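Long-range contact in Exo-beta-1,3-glucanase (Streptomyces sp. SirexAA-E, PDB 4PEY), which hydrolyses laminarin and laminarioligosaccharides, cutting beta-1,3-glucans from their non-reducing ends to give glucose and laminaribiose: residues L368-V373 against I396-V401. The protein carries 1 engineered substitution. Residues are numbered along the deposited sequence; the frame is centred on the assembly and turned at random.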
ATOM      1  N   LEU A 368       6.806   7.527  -1.672  1.00 12.04           N
ATOM      2  CA  LEU A 368       6.482   6.509  -0.678  1.00 11.27           C
ATOM      3  C   LEU A 368       5.860   5.335  -1.414  1.00 11.21           C
ATOM      4  O   LEU A 368       4.879   5.519  -2.135  1.00 12.32           O
ATOM      5  CB  LEU A 368       5.495   7.026   0.375  1.00 13.01           C
ATOM      6  CG  LEU A 368       5.811   8.293   1.163  1.00 14.36           C
ATOM      7  CD1 LEU A 368       4.692   8.545   2.170  1.00 17.01           C
ATOM      8  CD2 LEU A 368       7.148   8.178   1.864  1.00 17.19           C
ATOM      9  N   GLN A 369       6.423   4.142  -1.247  1.00 10.79           N
ATOM     10  CA  GLN A 369       5.914   2.943  -1.916  1.00 10.56           C
ATOM     11  C   GLN A 369       5.823   1.774  -0.947  1.00 10.65           C
ATOM     12  O   GLN A 369       6.798   1.481  -0.262  1.00 11.22           O
ATOM     13  CB  GLN A 369       6.810   2.566  -3.093  1.00 11.68           C
ATOM     14  CG  GLN A 369       6.712   3.540  -4.237  1.00 11.87           C
ATOM     15  CD  GLN A 369       7.698   3.235  -5.336  1.00 12.93           C
ATOM     16  OE1 GLN A 369       8.913   3.355  -5.147  1.00 12.86           O
ATOM     17  NE2 GLN A 369       7.184   2.836  -6.499  1.00 12.51           N
ATOM     18  N   ASP A 370       4.666   1.115  -0.883  1.00 10.32           N
ATOM     19  CA  ASP A 370       4.468   0.040   0.090  1.00  9.74           C
ATOM     20  C   ASP A 370       4.875   0.544   1.463  1.00 10.45           C
ATOM     21  O   ASP A 370       5.627  -0.113   2.186  1.00 11.54           O
ATOM     22  CB  ASP A 370       5.265  -1.226  -0.265  1.00 10.25           C
ATOM     23  CG  ASP A 370       4.859  -1.824  -1.603  1.00  9.85           C
ATOM     24  OD1 ASP A 370       3.752  -1.521  -2.097  1.00 11.84           O
ATOM     25  OD2 ASP A 370       5.652  -2.617  -2.158  1.00 10.94           O
ATOM     26  N   VAL A 371       4.400   1.737   1.792  1.00 10.72           N
ATOM     27  CA  VAL A 371       4.527   2.273   3.131  1.00 12.08           C
ATOM     28  C   VAL A 371       3.169   2.098   3.790  1.00 10.91           C
ATOM     29  O   VAL A 371       2.135   2.561   3.286  1.00 11.78           O
ATOM     30  CB  VAL A 371       4.971   3.745   3.120  1.00 12.77           C
ATOM     31  CG1 VAL A 371       4.865   4.356   4.516  1.00 14.24           C
ATOM     32  CG2 VAL A 371       6.398   3.845   2.578  1.00 12.67           C
ATOM     33  N   PHE A 372       3.174   1.384   4.903  1.00 10.08           N
ATOM     34  CA  PHE A 372       1.945   1.060   5.604  1.00 11.45           C
ATOM     35  C   PHE A 372       1.992   1.699   6.978  1.00 11.27           C
ATOM     36  O   PHE A 372       3.059   1.798   7.588  1.00 11.93           O
ATOM     37  CB  PHE A 372       1.772  -0.460   5.685  1.00 11.03           C
ATOM     38  CG  PHE A 372       1.989  -1.147   4.363  1.00 11.02           C
ATOM     39  CD1 PHE A 372       1.294  -0.729   3.236  1.00 11.23           C
ATOM     40  CD2 PHE A 372       2.916  -2.170   4.229  1.00 11.97           C
ATOM     41  CE1 PHE A 372       1.499  -1.328   2.005  1.00 12.45           C
ATOM     42  CE2 PHE A 372       3.121  -2.785   2.999  1.00 11.91           C
ATOM     43  CZ  PHE A 372       2.416  -2.364   1.884  1.00 12.08           C
ATOM     44  N   VAL A 373       0.844   2.161   7.455  1.00 10.65           N
ATOM     45  CA  VAL A 373       0.768   2.728   8.790  1.00 11.14           C
ATOM     46  C   VAL A 373      -0.327   2.012   9.558  1.00 10.31           C
ATOM     47  O   VAL A 373      -1.394   1.731   9.007  1.00 11.07           O
ATOM     48  CB  VAL A 373       0.497   4.247   8.751  1.00 11.77           C
ATOM     49  CG1 VAL A 373       0.392   4.808  10.173  1.00 14.28           C
ATOM     50  CG2 VAL A 373       1.605   4.952   7.970  1.00 13.04           C
ATOM     51  N   ILE A 396       2.863   8.993  -4.091  1.00 11.36           N
ATOM     52  CA  ILE A 396       2.448   8.000  -3.113  0.52 12.03           C
ATOM     53  C   ILE A 396       1.915   6.811  -3.894  1.00 10.31           C
ATOM     54  O   ILE A 396       0.795   6.856  -4.406  1.00 12.77           O
ATOM     55  CB  ILE A 396       1.360   8.535  -2.161  0.52 13.09           C
ATOM     56  CG1 ILE A 396       1.772   9.887  -1.572  0.52 15.22           C
ATOM     57  CG2 ILE A 396       1.063   7.518  -1.062  0.52 14.99           C
ATOM     58  CD1 ILE A 396       3.009   9.825  -0.727  0.52 15.23           C
ATOM     59  N   ASP A 397       2.727   5.771  -4.023  1.00 10.48           N
ATOM     60  CA  ASP A 397       2.382   4.641  -4.883  1.00 11.19           C
ATOM     61  C   ASP A 397       2.261   3.370  -4.052  1.00 11.56           C
ATOM     62  O   ASP A 397       3.248   2.686  -3.784  1.00 11.01           O
ATOM     63  CB  ASP A 397       3.426   4.511  -6.006  1.00 11.58           C
ATOM     64  CG  ASP A 397       3.265   3.246  -6.825  1.00 11.68           C
ATOM     65  OD1 ASP A 397       2.124   2.921  -7.218  1.00 11.88           O
ATOM     66  OD2 ASP A 397       4.290   2.579  -7.084  1.00 12.05           O
ATOM     67  N   HIS A 398       1.013   3.086  -3.676  1.00 10.42           N
ATOM     68  CA  HIS A 398       0.580   2.060  -2.714  1.00  9.74           C
ATOM     69  C   HIS A 398       0.886   2.385  -1.260  1.00 10.54           C
ATOM     70  O   HIS A 398       2.009   2.214  -0.770  1.00 10.64           O
ATOM     71  CB  HIS A 398       1.150   0.678  -3.017  1.00  9.75           C
ATOM     72  CG  HIS A 398       0.408  -0.415  -2.312  1.00 10.33           C
ATOM     73  ND1 HIS A 398       0.988  -1.612  -1.949  1.00 10.85           N
ATOM     74  CD2 HIS A 398      -0.881  -0.473  -1.897  1.00 11.60           C
ATOM     75  CE1 HIS A 398       0.080  -2.368  -1.348  1.00 11.47           C
ATOM     76  NE2 HIS A 398      -1.057  -1.701  -1.301  1.00 11.76           N
ATOM     77  N   THR A 399      -0.143   2.861  -0.571  1.00 10.09           N
ATOM     78  CA  THR A 399      -0.081   2.999   0.872  1.00  9.28           C
ATOM     79  C   THR A 399      -1.360   2.426   1.479  1.00  8.78           C
ATOM     80  O   THR A 399      -2.411   2.427   0.843  1.00 10.07           O
ATOM     81  CB  THR A 399       0.117   4.476   1.298  1.00 10.57           C
ATOM     82  OG1 THR A 399       0.363   4.536   2.702  1.00 12.54           O
ATOM     83  CG2 THR A 399      -1.092   5.314   0.976  1.00 11.99           C
ATOM     84  N   TRP A 400      -1.236   1.879   2.688  1.00  9.21           N
ATOM     85  CA  TRP A 400      -2.380   1.519   3.519  1.00  9.08           C
ATOM     86  C   TRP A 400      -2.163   2.199   4.842  1.00 10.00           C
ATOM     87  O   TRP A 400      -1.216   1.871   5.565  1.00 10.76           O
ATOM     88  CB  TRP A 400      -2.512   0.008   3.728  1.00 10.58           C
ATOM     89  CG  TRP A 400      -3.788  -0.456   4.453  1.00 10.44           C
ATOM     90  CD1 TRP A 400      -5.047   0.077   4.354  1.00 12.23           C
ATOM     91  CD2 TRP A 400      -3.899  -1.567   5.365  1.00 10.38           C
ATOM     92  NE1 TRP A 400      -5.936  -0.644   5.140  1.00 11.07           N
ATOM     93  CE2 TRP A 400      -5.253  -1.658   5.762  1.00 10.46           C
ATOM     94  CE3 TRP A 400      -2.987  -2.503   5.866  1.00 12.26           C
ATOM     95  CZ2 TRP A 400      -5.709  -2.646   6.635  1.00 11.31           C
ATOM     96  CZ3 TRP A 400      -3.443  -3.484   6.746  1.00 11.44           C
ATOM     97  CH2 TRP A 400      -4.788  -3.535   7.132  1.00 11.52           C
ATOM     98  N   VAL A 401      -3.038   3.148   5.149  1.00 10.14           N
ATOM     99  CA  VAL A 401      -2.950   3.910   6.379  1.00 10.27           C
ATOM    100  C   VAL A 401      -4.190   3.515   7.169  1.00  9.43           C
ATOM    101  O   VAL A 401      -5.312   3.826   6.772  1.00 10.44           O
ATOM    102  CB  VAL A 401      -2.870   5.430   6.086  1.00 10.50           C
ATOM    103  CG1 VAL A 401      -2.829   6.239   7.373  1.00 11.57           C
ATOM    104  CG2 VAL A 401      -1.651   5.718   5.227  1.00 12.41           C
TER
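F372 turns its ring edge toward the face of H398, an offset edge-to-face pair with planes at 74°; F372 CE1 lies 3.8 Å from H398 CE1, over the rim of the imidazole. H398 suits this place because its flat ring accepts the phenyl edge while its own edge stays polar: ND1 donates to D370 OD1 at 2.8 Å, on the anti side but tilted out of the carboxylate plane; D370 OD2 is salt-bridged to R135. CG of H398, anti to the backbone N (chi1 -163°), sets the imidazole between D370 OD1 and the F372 edge. F372 also lays CD1 against W400 CB, at 3.9 Å, where the indole chain begins.

Beside the corner, the long arm of Q369 brings NE2 straight to D397 OD2 (3.0 Å, 172°), an oxygen also salt-bridged to R178; Y157 and T431 hold OD1. On the other face the bumps are mostly aliphatic. I396, in one of two conformers, lies alongside L368, and V401 CG1 meets V373 CB. T399 is the polar exception: its OG1 reaches V371 O at 2.7 Å, supplementing a weak bond there from W400 N.

Both segments turn a corner together, at D370 and H398, as parallel strands of successive beta-helix coils. V373 and V401 pack on strand 385-389, W400 NE1 hydrogen-bonds substrate-binding E436, its side chain about 4 Å from a bound glucose at nearest atoms, and strands 337-340 and 429-436 flank the pair.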